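PDB 3FFR: phosphoserine aminotransferase SerC from Cytophaga hutchinsonii ATCC 33406, which probably catalyses the reversible, pyridoxal-phosphate-dependent transfer of an amino group from glutamate to 3-phosphohydroxypyruvate in serine biosynthesis. Local coordinates for residues D50-L55 against Y62-L67; A197-W202 against F250-V255. One frame throughout, in Å; residues are numbered along the deposited sequence.

Contact 1: D50-L55 against Y62-L67; sequences DNLKTL and YEVLFL. With P33 (3,6,9,12,15,18-hexaoxaicosane-1,20-diol), chain K.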
ATOM      1  N   ASP A  50     -11.490  10.777  11.769  1.00 27.18           N
ATOM      2  CA  ASP A  50     -12.401  11.143  12.853  1.00 30.10           C
ATOM      3  C   ASP A  50     -13.192   9.947  13.372  1.00 28.09           C
ATOM      4  O   ASP A  50     -13.413   9.815  14.575  1.00 28.78           O
ATOM      5  CB  ASP A  50     -13.415  12.220  12.404  1.00 31.12           C
ATOM      6  CG  ASP A  50     -12.813  13.621  12.318  1.00 37.37           C
ATOM      7  OD1 ASP A  50     -11.660  13.802  12.760  1.00 29.81           O
ATOM      8  OD2 ASP A  50     -13.502  14.554  11.809  1.00 31.56           O
ATOM      9  N   ASN A  51     -13.703   9.128  12.456  1.00 29.59           N
ATOM     10  CA  ASN A  51     -14.555   7.985  12.875  1.00 28.88           C
ATOM     11  C   ASN A  51     -13.761   7.007  13.724  1.00 29.02           C
ATOM     12  O   ASN A  51     -14.282   6.429  14.655  1.00 27.36           O
ATOM     13  CB  ASN A  51     -15.200   7.239  11.702  1.00 28.93           C
ATOM     14  CG  ASN A  51     -16.369   8.000  11.079  1.00 32.82           C
ATOM     15  OD1 ASN A  51     -16.775   9.075  11.575  1.00 27.86           O
ATOM     16  ND2 ASN A  51     -16.914   7.453   9.965  1.00 26.88           N
ATOM     17  N   LEU A  52     -12.479   6.833  13.403  1.00 28.19           N
ATOM     18  CA  LEU A  52     -11.633   5.945  14.205  1.00 27.07           C
ATOM     19  C   LEU A  52     -11.440   6.548  15.598  1.00 27.91           C
ATOM     20  O   LEU A  52     -11.449   5.831  16.604  1.00 28.24           O
ATOM     21  CB  LEU A  52     -10.279   5.668  13.548  1.00 27.62           C
ATOM     22  CG  LEU A  52     -10.307   4.688  12.377  1.00 28.12           C
ATOM     23  CD1 LEU A  52      -8.968   4.752  11.596  1.00 27.11           C
ATOM     24  CD2 LEU A  52     -10.578   3.247  12.874  1.00 29.48           C
ATOM     25  N   LYS A  53     -11.245   7.857  15.641  1.00 26.34           N
ATOM     26  CA  LYS A  53     -11.020   8.517  16.951  1.00 26.46           C
ATOM     27  C   LYS A  53     -12.270   8.369  17.811  1.00 27.62           C
ATOM     28  O   LYS A  53     -12.208   8.191  19.030  1.00 27.99           O
ATOM     29  CB  LYS A  53     -10.635   9.980  16.780  1.00 27.94           C
ATOM     30  CG  LYS A  53      -9.272  10.155  16.142  1.00 27.50           C
ATOM     31  CD  LYS A  53      -8.938  11.596  15.738  1.00 29.47           C
ATOM     32  CE  LYS A  53      -7.596  11.662  15.060  1.00 28.02           C
ATOM     33  NZ  LYS A  53      -7.181  13.043  14.648  1.00 28.41           N
ATOM     34  N   THR A  54     -13.416   8.439  17.158  1.00 27.20           N
ATOM     35  CA  THR A  54     -14.685   8.336  17.904  1.00 26.83           C
ATOM     36  C   THR A  54     -14.912   6.879  18.356  1.00 27.51           C
ATOM     37  O   THR A  54     -15.171   6.569  19.544  1.00 28.80           O
ATOM     38  CB  THR A  54     -15.863   8.823  17.043  1.00 29.89           C
ATOM     39  OG1 THR A  54     -15.642  10.182  16.654  1.00 27.60           O
ATOM     40  CG2 THR A  54     -17.172   8.731  17.817  1.00 27.90           C
ATOM     41  N   LEU A  55     -14.757   5.976  17.408  1.00 28.29           N
ATOM     42  CA  LEU A  55     -15.037   4.553  17.687  1.00 27.55           C
ATOM     43  C   LEU A  55     -14.136   3.987  18.767  1.00 27.66           C
ATOM     44  O   LEU A  55     -14.556   3.160  19.587  1.00 28.46           O
ATOM     45  CB  LEU A  55     -14.858   3.724  16.425  1.00 28.28           C
ATOM     46  CG  LEU A  55     -15.198   2.235  16.525  1.00 28.43           C
ATOM     47  CD1 LEU A  55     -16.695   2.096  16.636  1.00 26.04           C
ATOM     48  CD2 LEU A  55     -14.633   1.472  15.280  1.00 31.45           C
ATOM     49  N   TYR A  62      -3.363  11.667  20.950  1.00 28.00           N
ATOM     50  CA  TYR A  62      -3.172  10.643  19.911  1.00 28.27           C
ATOM     51  C   TYR A  62      -3.519  11.137  18.511  1.00 28.57           C
ATOM     52  O   TYR A  62      -4.434  11.941  18.314  1.00 29.09           O
ATOM     53  CB  TYR A  62      -4.028   9.404  20.188  1.00 27.30           C
ATOM     54  CG  TYR A  62      -3.425   8.435  21.177  1.00 25.51           C
ATOM     55  CD1 TYR A  62      -3.483   8.663  22.549  1.00 29.39           C
ATOM     56  CD2 TYR A  62      -2.798   7.278  20.742  1.00 25.88           C
ATOM     57  CE1 TYR A  62      -2.928   7.737  23.446  1.00 28.10           C
ATOM     58  CE2 TYR A  62      -2.273   6.350  21.622  1.00 28.85           C
ATOM     59  CZ  TYR A  62      -2.314   6.581  22.952  1.00 28.34           C
ATOM     60  OH  TYR A  62      -1.787   5.624  23.798  1.00 28.09           O
ATOM     61  N   GLU A  63      -2.805  10.577  17.545  1.00 27.38           N
ATOM     62  CA  GLU A  63      -3.058  10.814  16.119  1.00 28.44           C
ATOM     63  C   GLU A  63      -3.229   9.479  15.377  1.00 29.80           C
ATOM     64  O   GLU A  63      -2.841   8.417  15.862  1.00 27.46           O
ATOM     65  CB  GLU A  63      -1.942  11.628  15.492  1.00 28.71           C
ATOM     66  CG  GLU A  63      -2.311  12.021  14.083  1.00 38.58           C
ATOM     67  CD  GLU A  63      -3.579  12.850  14.038  1.00 44.25           C
ATOM     68  OE1 GLU A  63      -3.454  14.050  14.405  1.00 37.64           O
ATOM     69  OE2 GLU A  63      -4.659  12.312  13.639  1.00 28.31           O
ATOM     70  N   VAL A  64      -3.852   9.573  14.212  1.00 28.24           N
ATOM     71  CA  VAL A  64      -4.107   8.431  13.364  1.00 25.94           C
ATOM     72  C   VAL A  64      -3.319   8.650  12.087  1.00 26.30           C
ATOM     73  O   VAL A  64      -3.465   9.701  11.465  1.00 26.49           O
ATOM     74  CB  VAL A  64      -5.615   8.335  12.993  1.00 26.85           C
ATOM     75  CG1 VAL A  64      -5.855   7.295  11.879  1.00 27.04           C
ATOM     76  CG2 VAL A  64      -6.482   8.009  14.186  1.00 26.38           C
ATOM     77  N   LEU A  65      -2.506   7.665  11.701  1.00 27.78           N
ATOM     78  CA  LEU A  65      -1.728   7.702  10.461  1.00 25.72           C
ATOM     79  C   LEU A  65      -2.036   6.496   9.582  1.00 27.40           C
ATOM     80  O   LEU A  65      -2.217   5.379  10.061  1.00 27.50           O
ATOM     81  CB  LEU A  65      -0.202   7.752  10.706  1.00 26.68           C
ATOM     82  CG  LEU A  65       0.262   8.916  11.595  1.00 27.38           C
ATOM     83  CD1 LEU A  65       1.800   8.782  11.787  1.00 26.06           C
ATOM     84  CD2 LEU A  65      -0.125  10.307  11.002  1.00 26.86           C
ATOM     85  N   PHE A  66      -2.113   6.767   8.288  1.00 25.57           N
ATOM     86  CA  PHE A  66      -2.351   5.728   7.298  1.00 25.54           C
ATOM     87  C   PHE A  66      -1.094   5.316   6.517  1.00 27.21           C
ATOM     88  O   PHE A  66      -0.352   6.154   5.984  1.00 27.63           O
ATOM     89  CB  PHE A  66      -3.419   6.137   6.296  1.00 25.41           C
ATOM     90  CG  PHE A  66      -4.760   6.430   6.913  1.00 27.12           C
ATOM     91  CD1 PHE A  66      -5.454   5.466   7.639  1.00 28.07           C
ATOM     92  CD2 PHE A  66      -5.321   7.677   6.789  1.00 30.33           C
ATOM     93  CE1 PHE A  66      -6.694   5.747   8.202  1.00 29.13           C
ATOM     94  CE2 PHE A  66      -6.566   7.961   7.351  1.00 28.12           C
ATOM     95  CZ  PHE A  66      -7.238   7.007   8.065  1.00 28.46           C
ATOM     96  N   LEU A  67      -0.888   4.002   6.495  1.00 27.11           N
ATOM     97  CA  LEU A  67       0.231   3.344   5.797  1.00 25.32           C
ATOM     98  C   LEU A  67      -0.295   2.203   4.915  1.00 26.44           C
ATOM     99  O   LEU A  67      -1.512   2.025   4.760  1.00 27.26           O
ATOM    100  CB  LEU A  67       1.331   2.879   6.744  1.00 25.04           C
ATOM    101  CG  LEU A  67       1.947   3.986   7.623  1.00 26.70           C
ATOM    102  CD1 LEU A  67       1.102   4.336   8.843  1.00 23.04           C
ATOM    103  CD2 LEU A  67       3.410   3.610   8.057  1.00 24.55           C
TER
HETATM  104  O4  P33 K 371      -0.090  14.375  19.908  1.00 64.40           O
HETATM  105  C3  P33 K 371      -0.594  14.921  18.683  1.00 62.33           C
HETATM  106  C2  P33 K 371      -2.117  14.904  18.566  1.00 54.00           C
HETATM  107  O1  P33 K 371      -2.453  15.111  17.170  1.00 57.45           O
HETATM  108  O   HOH W   1      -6.200  13.780  17.219  1.00 50.93           O
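L52 meets the ring of F66 and K53 the carboxylate of E63 where helix 39-55 packs on strand 62-67, an outermost strand, within this chain, of the large sheet of a class V aminotransferase. L52 CD1 approaches the ring obliquely, 4.2 Å from F66 CE1, while Y45 meets F66 edge to face. The carboxylate is held from one face of its plane by two donors to E63 OE2. K53 NZ forms a 2.8 Å salt bridge with E63 OE2 on the syn side, 27° out of plane; V64 N reaches E63 OE2 on the anti side at 2.9 Å, 22° out of plane. This grip, partly from its own strand, limits rotation of the acid. Although CB of E63 leaves the strand away from the helix, a bend at chi2 (60°) folds the carboxylate back. Between acid and ring, V64 supplies the apolar contacts: its CG1 meets L52 CD1 at 4.0 Å, the two side chains crossing nearly at right angles, and its CG2 lies 3.9 Å from CE of the extended K53 chain. A water completes the link, accepting from K53 NZ at 2.8 Å and donating to Y62 O.

Contact 2: A197-W202 against F250-V255; sequences AGLGVW and FLLGKV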
ATOM      1  N   ALA A 197      -7.566  -6.162   1.750  1.00 27.32           N
ATOM      2  CA  ALA A 197      -6.240  -5.714   2.188  1.00 26.25           C
ATOM      3  C   ALA A 197      -5.777  -4.535   1.293  1.00 26.49           C
ATOM      4  O   ALA A 197      -6.195  -4.386   0.140  1.00 26.91           O
ATOM      5  CB  ALA A 197      -5.216  -6.877   2.181  1.00 26.78           C
ATOM      6  N   GLY A 198      -4.875  -3.750   1.883  1.00 27.32           N
ATOM      7  CA  GLY A 198      -4.263  -2.585   1.257  1.00 27.26           C
ATOM      8  C   GLY A 198      -4.239  -1.318   2.084  1.00 26.46           C
ATOM      9  O   GLY A 198      -4.011  -0.229   1.558  1.00 27.05           O
ATOM     10  N   LEU A 199      -4.365  -1.446   3.405  1.00 25.75           N
ATOM     11  CA  LEU A 199      -4.273  -0.272   4.287  1.00 26.85           C
ATOM     12  C   LEU A 199      -3.919  -0.644   5.721  1.00 26.83           C
ATOM     13  O   LEU A 199      -4.587  -1.467   6.343  1.00 27.01           O
ATOM     14  CB  LEU A 199      -5.608   0.540   4.277  1.00 25.64           C
ATOM     15  CG  LEU A 199      -5.565   1.952   4.918  1.00 29.25           C
ATOM     16  CD1 LEU A 199      -4.678   2.930   4.049  1.00 29.48           C
ATOM     17  CD2 LEU A 199      -6.996   2.487   5.186  1.00 27.07           C
ATOM     18  N   GLY A 200      -2.856  -0.004   6.209  1.00 26.06           N
ATOM     19  CA  GLY A 200      -2.425  -0.081   7.591  1.00 27.00           C
ATOM     20  C   GLY A 200      -2.767   1.198   8.313  1.00 26.29           C
ATOM     21  O   GLY A 200      -2.803   2.288   7.713  1.00 24.87           O
ATOM     22  N   VAL A 201      -3.065   1.057   9.605  1.00 25.96           N
ATOM     23  CA  VAL A 201      -3.392   2.174  10.468  1.00 27.12           C
ATOM     24  C   VAL A 201      -2.542   2.164  11.736  1.00 26.46           C
ATOM     25  O   VAL A 201      -2.507   1.183  12.488  1.00 26.02           O
ATOM     26  CB  VAL A 201      -4.907   2.174  10.854  1.00 28.41           C
ATOM     27  CG1 VAL A 201      -5.252   3.422  11.630  1.00 26.52           C
ATOM     28  CG2 VAL A 201      -5.826   2.108   9.567  1.00 29.08           C
ATOM     29  N   TRP A 202      -1.842   3.267  11.926  1.00 25.31           N
ATOM     30  CA  TRP A 202      -0.933   3.479  13.057  1.00 25.65           C
ATOM     31  C   TRP A 202      -1.485   4.588  13.936  1.00 27.53           C
ATOM     32  O   TRP A 202      -1.546   5.728  13.554  1.00 27.92           O
ATOM     33  CB  TRP A 202       0.480   3.783  12.542  1.00 27.95           C
ATOM     34  CG  TRP A 202       1.570   3.825  13.563  1.00 27.28           C
ATOM     35  CD1 TRP A 202       1.497   3.421  14.868  1.00 26.95           C
ATOM     36  CD2 TRP A 202       2.952   4.149  13.323  1.00 26.07           C
ATOM     37  NE1 TRP A 202       2.709   3.584  15.475  1.00 26.48           N
ATOM     38  CE2 TRP A 202       3.632   4.006  14.552  1.00 25.38           C
ATOM     39  CE3 TRP A 202       3.659   4.599  12.209  1.00 27.71           C
ATOM     40  CZ2 TRP A 202       5.004   4.280  14.699  1.00 23.92           C
ATOM     41  CZ3 TRP A 202       5.027   4.873  12.352  1.00 27.28           C
ATOM     42  CH2 TRP A 202       5.679   4.729  13.585  1.00 26.02           C
ATOM     43  N   PHE A 250     -11.678   5.422   1.910  1.00 27.33           N
ATOM     44  CA  PHE A 250     -13.112   5.673   1.704  1.00 26.40           C
ATOM     45  C   PHE A 250     -13.946   4.592   2.377  1.00 27.98           C
ATOM     46  O   PHE A 250     -14.869   4.853   3.170  1.00 27.05           O
ATOM     47  CB  PHE A 250     -13.448   5.696   0.210  1.00 26.58           C
ATOM     48  CG  PHE A 250     -14.901   5.925  -0.088  1.00 26.57           C
ATOM     49  CD1 PHE A 250     -15.419   7.220  -0.098  1.00 30.46           C
ATOM     50  CD2 PHE A 250     -15.734   4.875  -0.411  1.00 27.22           C
ATOM     51  CE1 PHE A 250     -16.746   7.452  -0.403  1.00 30.69           C
ATOM     52  CE2 PHE A 250     -17.070   5.106  -0.710  1.00 28.66           C
ATOM     53  CZ  PHE A 250     -17.567   6.398  -0.700  1.00 28.50           C
ATOM     54  N   LEU A 251     -13.609   3.351   2.068  1.00 26.81           N
ATOM     55  CA  LEU A 251     -14.366   2.227   2.609  1.00 28.44           C
ATOM     56  C   LEU A 251     -14.255   2.189   4.129  1.00 26.99           C
ATOM     57  O   LEU A 251     -15.217   1.864   4.826  1.00 26.90           O
ATOM     58  CB  LEU A 251     -13.896   0.890   2.018  1.00 28.45           C
ATOM     59  CG  LEU A 251     -14.155   0.628   0.536  1.00 28.03           C
ATOM     60  CD1 LEU A 251     -13.470  -0.704   0.175  1.00 29.99           C
ATOM     61  CD2 LEU A 251     -15.686   0.612   0.204  1.00 28.55           C
ATOM     62  N   LEU A 252     -13.077   2.528   4.641  1.00 27.86           N
ATOM     63  CA  LEU A 252     -12.873   2.523   6.097  1.00 25.13           C
ATOM     64  C   LEU A 252     -13.781   3.543   6.812  1.00 27.64           C
ATOM     65  O   LEU A 252     -14.358   3.279   7.876  1.00 26.10           O
ATOM     66  CB  LEU A 252     -11.401   2.733   6.485  1.00 26.50           C
ATOM     67  CG  LEU A 252     -11.049   2.559   7.971  1.00 27.47           C
ATOM     68  CD1 LEU A 252     -11.399   1.152   8.521  1.00 24.86           C
ATOM     69  CD2 LEU A 252      -9.554   2.895   8.202  1.00 25.03           C
ATOM     70  N   GLY A 253     -13.902   4.716   6.231  1.00 27.00           N
ATOM     71  CA  GLY A 253     -14.759   5.751   6.811  1.00 29.27           C
ATOM     72  C   GLY A 253     -16.214   5.324   6.774  1.00 27.27           C
ATOM     73  O   GLY A 253     -16.954   5.573   7.707  1.00 27.21           O
ATOM     74  N   LYS A 254     -16.609   4.639   5.707  1.00 26.85           N
ATOM     75  CA  LYS A 254     -18.000   4.182   5.584  1.00 27.92           C
ATOM     76  C   LYS A 254     -18.296   3.061   6.589  1.00 28.75           C
ATOM     77  O   LYS A 254     -19.322   3.062   7.289  1.00 26.45           O
ATOM     78  CB  LYS A 254     -18.305   3.693   4.166  1.00 28.51           C
ATOM     79  CG  LYS A 254     -18.321   4.785   3.099  1.00 28.43           C
ATOM     80  CD  LYS A 254     -19.400   5.843   3.357  1.00 29.84           C
ATOM     81  CE  LYS A 254     -19.477   6.866   2.247  1.00 34.62           C
ATOM     82  NZ  LYS A 254     -20.563   7.868   2.490  1.00 38.86           N
ATOM     83  N   VAL A 255     -17.402   2.080   6.654  1.00 28.53           N
ATOM     84  CA  VAL A 255     -17.590   0.923   7.571  1.00 26.46           C
ATOM     85  C   VAL A 255     -17.526   1.347   9.012  1.00 26.54           C
ATOM     86  O   VAL A 255     -18.318   0.910   9.860  1.00 26.80           O
ATOM     87  CB  VAL A 255     -16.570  -0.211   7.270  1.00 28.46           C
ATOM     88  CG1 VAL A 255     -16.474  -1.231   8.407  1.00 25.38           C
ATOM     89  CG2 VAL A 255     -16.945  -0.878   5.914  1.00 28.69           C
TER
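L252, the helix residue that meets both L199 and V201, is followed by a carbonyl with two polar neighbours: G253 O accepts a hydrogen bond from N51 ND2, on helix 39-55, and T256 OG1 of its own helix lies within hydrogen-bonding reach of both L252 O and G253 O. The contact with 197-202 is, by contrast, purely apolar and small, and it turns on a single methyl group. L252 CD2 lies 4.0 Å from L199 CD2 and equally 4.0 Å from V201 CG2. The two approaches differ in kind: L199 crosses L252 at about a right angle, whereas V201 and L252 extend toward each other and meet tip to tip. L252 is sent out from the helix with its CG opposite the backbone N (chi1 -172°), and the branch at CG then presents CD2 to L199, in the loop just before the strand, and to V201 on it. L199 and V201, two residues apart, both point toward the helix and form one small apolar patch. Just before it, G198 adopts a backbone conformation that glycine tolerates readily (phi 132°, psi 21°), and its O accepts from N245 ND2. A197 packs on P244 of the second subunit. L199 pairs through its backbone with V189, and the loop between strands 184-188 and 200-205 carries K191, which is modified by pyridoxal phosphate. Helix 246-262 thus lies between this loop and strand, with L252 also touching L195 and F66, and helix 19-28, which L251 and F250 meet.

In the fold
From the N terminus, helix 39-55 turns back within six residues onto strand 62-67, and contact 1 closes this short loop. The chain then builds most of the large sheet before strand 200-205 settles antiparallel beside 62-67, with probable hydrogen bonds from G200 N to L67 O and from W202 N to L65 O, each 2.8 Å. Contact 2 closes a longer loop, its segments 48 residues apart, when helix 246-262 returns to 197-202. The contacts stand in series, centres about 10 Å apart, and L52 touching L252 joins the two helices over the shared strand pair.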